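Matrix protein VP40 (Lake Victoria marburgvirus, PDB 5B0V) forms the viral matrix, drives assembly and budding of virus particles with help from host multivesicular-body proteins, and suppresses host interferon signalling. Local coordinates at residues K133-R139 / G155-Q161; S259-L265 / P285-A291. All coordinates share one frame; numbering follows the deposited sequence.

Contact 1: residues K133-R139 / G155-Q161; sequences KFVRVNR and GNQAFIQ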
loop_
_atom_site.group_PDB
_atom_site.type_symbol
_atom_site.label_atom_id
_atom_site.label_comp_id
_atom_site.label_asym_id
_atom_site.label_seq_id
_atom_site.Cartn_x
_atom_site.Cartn_y
_atom_site.Cartn_z
ATOM N N LYS A 133 -13.924 -19.259 -21.669
ATOM C CA LYS A 133 -13.184 -19.540 -20.439
ATOM C C LYS A 133 -12.651 -18.262 -19.837
ATOM O O LYS A 133 -11.968 -17.477 -20.499
ATOM C CB LYS A 133 -12.061 -20.556 -20.666
ATOM C CG LYS A 133 -12.584 -21.942 -20.979
ATOM C CD LYS A 133 -11.502 -23.010 -20.917
ATOM C CE LYS A 133 -11.138 -23.384 -19.482
ATOM N NZ LYS A 133 -10.201 -24.552 -19.405
ATOM N N PHE A 134 -12.972 -18.073 -18.564
ATOM C CA PHE A 134 -12.545 -16.909 -17.808
ATOM C C PHE A 134 -11.695 -17.279 -16.612
ATOM O O PHE A 134 -11.622 -18.435 -16.179
ATOM C CB PHE A 134 -13.763 -16.141 -17.315
ATOM C CG PHE A 134 -14.439 -15.378 -18.382
ATOM C CD1 PHE A 134 -14.050 -14.085 -18.673
ATOM C CD2 PHE A 134 -15.443 -15.961 -19.131
ATOM C CE1 PHE A 134 -14.680 -13.372 -19.684
ATOM C CE2 PHE A 134 -16.072 -15.255 -20.148
ATOM C CZ PHE A 134 -15.689 -13.961 -20.431
ATOM N N VAL A 135 -11.063 -16.258 -16.063
ATOM C CA VAL A 135 -10.214 -16.403 -14.885
ATOM C C VAL A 135 -10.547 -15.235 -13.958
ATOM O O VAL A 135 -10.507 -14.084 -14.387
ATOM C CB VAL A 135 -8.736 -16.425 -15.322
ATOM C CG1 VAL A 135 -8.297 -15.038 -15.707
ATOM C CG2 VAL A 135 -7.807 -16.935 -14.248
ATOM N N ARG A 136 -10.917 -15.524 -12.717
ATOM C CA ARG A 136 -11.305 -14.483 -11.766
ATOM C C ARG A 136 -10.285 -14.321 -10.668
ATOM O O ARG A 136 -10.027 -15.262 -9.905
ATOM C CB ARG A 136 -12.639 -14.827 -11.119
ATOM C CG ARG A 136 -13.304 -13.646 -10.437
ATOM C CD ARG A 136 -14.400 -14.094 -9.482
ATOM N NE ARG A 136 -15.464 -14.830 -10.156
ATOM C CZ ARG A 136 -16.368 -14.297 -10.987
ATOM N NH1 ARG A 136 -16.369 -12.994 -11.281
ATOM N NH2 ARG A 136 -17.286 -15.090 -11.545
ATOM N N VAL A 137 -9.695 -13.142 -10.567
ATOM C CA VAL A 137 -8.865 -12.879 -9.412
ATOM C C VAL A 137 -9.709 -12.185 -8.349
ATOM O O VAL A 137 -10.381 -11.199 -8.618
ATOM C CB VAL A 137 -7.569 -12.134 -9.737
ATOM C CG1 VAL A 137 -7.805 -11.043 -10.742
ATOM C CG2 VAL A 137 -6.943 -11.566 -8.471
ATOM N N ASN A 138 -9.678 -12.763 -7.149
ATOM C CA ASN A 138 -10.532 -12.386 -6.044
ATOM C C ASN A 138 -9.768 -11.681 -4.949
ATOM O O ASN A 138 -8.704 -12.119 -4.563
ATOM C CB ASN A 138 -11.147 -13.630 -5.437
ATOM C CG ASN A 138 -11.971 -14.411 -6.429
ATOM O OD1 ASN A 138 -13.120 -14.069 -6.692
ATOM N ND2 ASN A 138 -11.395 -15.482 -6.971
ATOM N N ARG A 139 -10.331 -10.594 -4.442
ATOM C CA ARG A 139 -9.765 -9.910 -3.302
ATOM C C ARG A 139 -10.635 -10.266 -2.117
ATOM O O ARG A 139 -11.818 -9.952 -2.105
ATOM C CB ARG A 139 -9.744 -8.398 -3.502
ATOM C CG ARG A 139 -8.863 -7.701 -2.498
ATOM C CD ARG A 139 -9.028 -6.197 -2.427
ATOM N NE ARG A 139 -8.910 -5.888 -1.010
ATOM C CZ ARG A 139 -9.592 -4.999 -0.331
ATOM N NH1 ARG A 139 -10.510 -4.255 -0.911
ATOM N NH2 ARG A 139 -9.355 -4.873 0.962
ATOM N N GLY A 155 -15.093 -6.688 -5.327
ATOM C CA GLY A 155 -14.292 -7.690 -4.632
ATOM C C GLY A 155 -13.738 -8.772 -5.527
ATOM O O GLY A 155 -13.250 -9.788 -5.030
ATOM N N ASN A 156 -13.764 -8.525 -6.840
ATOM C CA ASN A 156 -13.224 -9.452 -7.837
ATOM C C ASN A 156 -13.142 -8.821 -9.228
ATOM O O ASN A 156 -13.772 -7.813 -9.508
ATOM C CB ASN A 156 -14.077 -10.703 -7.912
ATOM C CG ASN A 156 -15.304 -10.497 -8.758
ATOM O OD1 ASN A 156 -15.331 -10.872 -9.930
ATOM N ND2 ASN A 156 -16.315 -9.874 -8.185
ATOM N N GLN A 157 -12.393 -9.460 -10.108
ATOM C CA GLN A 157 -12.241 -9.002 -11.471
ATOM C C GLN A 157 -11.957 -10.206 -12.387
ATOM O O GLN A 157 -11.074 -11.019 -12.114
ATOM C CB GLN A 157 -11.083 -8.009 -11.510
ATOM C CG GLN A 157 -10.605 -7.583 -12.889
ATOM C CD GLN A 157 -11.447 -6.466 -13.448
ATOM O OE1 GLN A 157 -11.242 -5.319 -13.103
ATOM N NE2 GLN A 157 -12.383 -6.794 -14.316
ATOM N N ALA A 158 -12.706 -10.308 -13.479
ATOM C CA ALA A 158 -12.563 -11.409 -14.429
ATOM C C ALA A 158 -11.760 -11.010 -15.662
ATOM O O ALA A 158 -11.736 -9.842 -16.055
ATOM C CB ALA A 158 -13.926 -11.906 -14.835
ATOM N N PHE A 159 -11.095 -11.988 -16.268
ATOM C CA PHE A 159 -10.348 -11.774 -17.508
ATOM C C PHE A 159 -10.632 -12.952 -18.393
ATOM O O PHE A 159 -10.757 -14.065 -17.877
ATOM C CB PHE A 159 -8.857 -11.714 -17.226
ATOM C CG PHE A 159 -8.483 -10.617 -16.302
ATOM C CD1 PHE A 159 -8.460 -10.807 -14.931
ATOM C CD2 PHE A 159 -8.199 -9.376 -16.800
ATOM C CE1 PHE A 159 -8.151 -9.766 -14.080
ATOM C CE2 PHE A 159 -7.880 -8.333 -15.960
ATOM C CZ PHE A 159 -7.857 -8.527 -14.600
ATOM N N ILE A 160 -10.742 -12.739 -19.704
ATOM C CA ILE A 160 -10.800 -13.888 -20.618
ATOM C C ILE A 160 -9.513 -14.655 -20.397
ATOM O O ILE A 160 -8.450 -14.072 -20.261
ATOM C CB ILE A 160 -10.935 -13.497 -22.110
ATOM C CG1 ILE A 160 -12.356 -13.001 -22.429
ATOM C CG2 ILE A 160 -10.693 -14.682 -23.017
ATOM C CD1 ILE A 160 -12.608 -11.513 -22.176
ATOM N N GLN A 161 -9.614 -15.965 -20.322
ATOM C CA GLN A 161 -8.450 -16.763 -20.027
ATOM C C GLN A 161 -7.372 -16.529 -21.051
ATOM O O GLN A 161 -6.216 -16.408 -20.707
ATOM C CB GLN A 161 -8.798 -18.241 -19.987
ATOM C CG GLN A 161 -7.711 -19.080 -19.361
ATOM C CD GLN A 161 -7.934 -20.559 -19.563
ATOM O OE1 GLN A 161 -8.314 -21.278 -18.633
ATOM N NE2 GLN A 161 -7.716 -21.024 -20.787
#

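Contact 2: residues S259-L265 / P285-A291; sequences SLFRISL and PVVYFQA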
loop_
_atom_site.group_PDB
_atom_site.type_symbol
_atom_site.label_atom_id
_atom_site.label_comp_id
_atom_site.label_asym_id
_atom_site.label_seq_id
_atom_site.Cartn_x
_atom_site.Cartn_y
_atom_site.Cartn_z
ATOM N N SER A 259 1.882 -2.353 -19.522
ATOM C CA SER A 259 0.475 -2.616 -19.785
ATOM C C SER A 259 -0.339 -1.379 -20.231
ATOM O O SER A 259 -1.508 -1.231 -19.871
ATOM C CB SER A 259 -0.147 -3.240 -18.533
ATOM O OG SER A 259 0.583 -4.372 -18.105
ATOM N N LEU A 260 0.267 -0.504 -21.022
ATOM C CA LEU A 260 -0.347 0.782 -21.309
ATOM C C LEU A 260 -0.155 1.217 -22.750
ATOM O O LEU A 260 0.952 1.307 -23.258
ATOM C CB LEU A 260 0.230 1.830 -20.375
ATOM C CG LEU A 260 -0.520 3.166 -20.275
ATOM C CD1 LEU A 260 -1.792 2.991 -19.470
ATOM C CD2 LEU A 260 0.340 4.255 -19.642
ATOM N N PHE A 261 -1.271 1.512 -23.390
ATOM C CA PHE A 261 -1.306 1.897 -24.788
ATOM C C PHE A 261 -2.052 3.186 -24.959
ATOM O O PHE A 261 -2.886 3.564 -24.110
ATOM C CB PHE A 261 -1.966 0.797 -25.576
ATOM C CG PHE A 261 -1.271 -0.513 -25.402
ATOM C CD1 PHE A 261 -1.415 -1.253 -24.233
ATOM C CD2 PHE A 261 -0.407 -0.971 -26.376
ATOM C CE1 PHE A 261 -0.735 -2.454 -24.079
ATOM C CE2 PHE A 261 0.265 -2.158 -26.224
ATOM C CZ PHE A 261 0.106 -2.894 -25.082
ATOM N N ARG A 262 -1.749 3.858 -26.061
ATOM C CA ARG A 262 -2.390 5.130 -26.368
ATOM C C ARG A 262 -2.760 5.278 -27.856
ATOM O O ARG A 262 -2.193 4.608 -28.713
ATOM C CB ARG A 262 -1.482 6.253 -25.894
ATOM C CG ARG A 262 -0.181 6.357 -26.610
ATOM C CD ARG A 262 0.452 7.678 -26.232
ATOM N NE ARG A 262 1.869 7.631 -26.596
ATOM C CZ ARG A 262 2.910 7.914 -25.824
ATOM N NH1 ARG A 262 2.765 8.328 -24.577
ATOM N NH2 ARG A 262 4.122 7.812 -26.331
ATOM N N ILE A 263 -3.725 6.150 -28.142
ATOM C CA ILE A 263 -4.113 6.472 -29.521
ATOM C C ILE A 263 -4.190 7.976 -29.687
ATOM O O ILE A 263 -4.996 8.659 -29.039
ATOM C CB ILE A 263 -5.484 5.902 -29.908
ATOM C CG1 ILE A 263 -5.524 4.405 -29.718
ATOM C CG2 ILE A 263 -5.812 6.203 -31.368
ATOM C CD1 ILE A 263 -6.925 3.836 -29.737
ATOM N N SER A 264 -3.364 8.507 -30.572
ATOM C CA SER A 264 -3.485 9.903 -30.887
ATOM C C SER A 264 -4.607 10.041 -31.948
ATOM O O SER A 264 -4.736 9.210 -32.881
ATOM C CB SER A 264 -2.152 10.480 -31.309
ATOM O OG SER A 264 -1.996 10.283 -32.677
ATOM N N LEU A 265 -5.458 11.047 -31.739
ATOM C CA LEU A 265 -6.674 11.245 -32.516
ATOM C C LEU A 265 -6.524 12.494 -33.345
ATOM O O LEU A 265 -5.916 13.448 -32.898
ATOM C CB LEU A 265 -7.876 11.382 -31.585
ATOM C CG LEU A 265 -8.189 10.172 -30.700
ATOM C CD1 LEU A 265 -9.188 10.491 -29.609
ATOM C CD2 LEU A 265 -8.731 9.038 -31.522
ATOM N N PRO A 285 -5.611 15.653 -28.879
ATOM C CA PRO A 285 -6.418 14.685 -28.186
ATOM C C PRO A 285 -5.777 13.289 -28.242
ATOM O O PRO A 285 -5.380 12.826 -29.309
ATOM C CB PRO A 285 -7.735 14.760 -28.947
ATOM C CG PRO A 285 -7.365 15.183 -30.331
ATOM C CD PRO A 285 -6.023 15.813 -30.289
ATOM N N VAL A 286 -5.629 12.656 -27.078
ATOM C CA VAL A 286 -5.026 11.339 -26.993
ATOM C C VAL A 286 -5.706 10.509 -25.906
ATOM O O VAL A 286 -5.892 11.001 -24.811
ATOM C CB VAL A 286 -3.534 11.453 -26.666
ATOM C CG1 VAL A 286 -2.899 10.060 -26.569
ATOM C CG2 VAL A 286 -2.811 12.314 -27.697
ATOM N N VAL A 287 -6.038 9.249 -26.200
ATOM C CA VAL A 287 -6.592 8.351 -25.183
ATOM C C VAL A 287 -5.674 7.231 -24.814
ATOM O O VAL A 287 -5.111 6.578 -25.646
ATOM C CB VAL A 287 -7.886 7.684 -25.597
ATOM C CG1 VAL A 287 -9.003 8.680 -25.536
ATOM C CG2 VAL A 287 -7.780 7.113 -26.984
ATOM N N TYR A 288 -5.560 7.006 -23.526
ATOM C CA TYR A 288 -4.759 5.940 -23.020
ATOM C C TYR A 288 -5.679 4.818 -22.648
ATOM O O TYR A 288 -6.815 5.036 -22.289
ATOM C CB TYR A 288 -3.963 6.415 -21.802
ATOM C CG TYR A 288 -2.829 7.310 -22.200
ATOM C CD1 TYR A 288 -3.037 8.643 -22.428
ATOM C CD2 TYR A 288 -1.573 6.814 -22.378
ATOM C CE1 TYR A 288 -2.012 9.474 -22.798
ATOM C CE2 TYR A 288 -0.538 7.636 -22.760
ATOM C CZ TYR A 288 -0.768 8.965 -22.978
ATOM O OH TYR A 288 0.289 9.780 -23.329
ATOM N N PHE A 289 -5.189 3.606 -22.748
ATOM C CA PHE A 289 -5.966 2.476 -22.305
ATOM C C PHE A 289 -5.005 1.380 -21.859
ATOM O O PHE A 289 -3.802 1.430 -22.118
ATOM C CB PHE A 289 -6.941 2.006 -23.420
ATOM C CG PHE A 289 -6.271 1.368 -24.615
ATOM C CD1 PHE A 289 -5.802 2.145 -25.665
ATOM C CD2 PHE A 289 -6.139 0.005 -24.699
ATOM C CE1 PHE A 289 -5.199 1.571 -26.773
ATOM C CE2 PHE A 289 -5.539 -0.574 -25.792
ATOM C CZ PHE A 289 -5.067 0.202 -26.826
ATOM N N GLN A 290 -5.549 0.402 -21.168
ATOM C CA GLN A 290 -4.741 -0.645 -20.597
ATOM C C GLN A 290 -4.938 -1.935 -21.347
ATOM O O GLN A 290 -6.074 -2.307 -21.663
ATOM C CB GLN A 290 -5.163 -0.907 -19.168
ATOM C CG GLN A 290 -5.194 0.295 -18.265
ATOM C CD GLN A 290 -5.275 -0.170 -16.846
ATOM O OE1 GLN A 290 -6.363 -0.466 -16.348
ATOM N NE2 GLN A 290 -4.103 -0.324 -16.200
ATOM N N ALA A 291 -3.824 -2.610 -21.613
ATOM C CA ALA A 291 -3.830 -3.974 -22.110
ATOM C C ALA A 291 -2.635 -4.680 -21.508
ATOM O O ALA A 291 -1.709 -4.017 -21.069
ATOM C CB ALA A 291 -3.736 -3.993 -23.606
#

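Contact 1: residues K133-R139 / G155-Q161
Phe134 lies alongside Ile160 near one end of an antiparallel strand pair, both side chains pointing the same way. CB of Phe134 lies 3.7 Å from Phe159 O, the carbonyl preceding its partner Ile160, and CD1 of the ring comes to 3.4 Å from Phe159 O. Beyond it, CE1 of Phe134 reaches Ile160 CG1 at 3.6 Å, and CZ lies 4.0 Å from Ile160 CG1. Ala158 CB borders the ring more loosely, while Phe127 of strand 122-128 brings its own ring against Phe134.

Farther along, Arg136 crosses Asn156. Its aliphatic part passes Asn156 OD1, with CD 3.4 Å from that oxygen; a bend at chi3 (-61°) turns the guanidinium toward Asn156, and NH1 donates to Asn156 OD1 at 2.7 Å. The donor stands 43° above the amide plane, so it is not aimed at a lone pair. Arg150 NH2 adds a weak bond to the same oxygen, and Phe127 offers Arg136 a cation-pi partner. The Arg136 bond, with the weaker one from Arg150, would probably polarise this oxygen.

The other side of the sheet is mainly apolar: Val137 CG1 meets the edge of the Phe159 ring, 3.6 Å from CE1, and Val135 CG1 packs 3.7 Å from Phe159 CB. Leu98 and Pro99 of strand 91-104 also touch Phe159. Six backbone hydrogen bonds join the strands, running from Gln161 N to Lys133 O at one end to Arg139 N to Gly155 O at the other. Gly155, with positive phi, ends helix 150-154 and leads straight into the strand. The arrangement is a three-stranded antiparallel sheet in sequential order, 122-128, 133-139, 156-160, the last connection carrying this short helix, in the beta-rich N-terminal domain of VP40.

Contact 2: residues S259-L265 / P285-A291
Arg262 and Tyr288, a non-hydrogen-bonded pair, stand side by side on one face of a three-stranded antiparallel sheet in sequential order, in which 260-264 is the central strand between 251-253 and 286-290. Arg262 CB sits over one face of the Tyr288 ring, 3.8 Å from its centroid, in a CH-pi contact. With chi1 at 66°, CG lies between the backbone N and carbonyl carbon, and the chain then stays extended to NE, following the ring outward. NH1 thereby reaches the phenol and donates to Tyr288 OH at 3.1 Å.

Phe261 and Phe289 occupy the opposite side of the sheet. Phe261 CB lies over a face of the Phe289 ring, 3.4 Å from CZ, whereas the two rings, with planes 26° apart, are slid so far that they hardly overlap. Ala291 CB closes on Phe261 CE1 at 3.4 Å. Ile263 continues this apolar layer, its CG1 near Phe289 CE1 and its CB against Val287 CG2.

Backbone bonds fix the register, including the reciprocal pair between Phe261 and Phe289 (Phe289 N to Phe261 O 2.7 Å).

The second shell holds both aligned polar ends: Glu252 forms a salt bridge with Arg262 NH2, and Asp191 OD1 hydrogen-bonds Tyr288 OH, so this hydroxyl is gripped from two residues. Val251 packs against Phe261, Ile263 and Phe289, and Phe300 meets the Phe261 ring edge-to-face. At the far end Gln290 packs on strands 72-83 and 91-104, and its NE2 is hydrogen-bonded to Phe75 O of strand 72-83.

Contact 1 closes before contact 2 opens along the chain, and the two lie on opposite sides of its centre. Their centres are 23 Å apart and their nearest atoms about 8 Å, so they do not touch. Each joins the second and third strands of a three-stranded antiparallel sheet: contact 1 belongs to the N-terminal domain, contact 2 to the C-terminal domain of this matrix protein. The two sheets are separate, but both have side chains packed on strand 91-104 of the four-stranded mixed sheet, which meets Phe159 of contact 1 and Gln290 of contact 2. Neither contact involves the second subunit of the dimer.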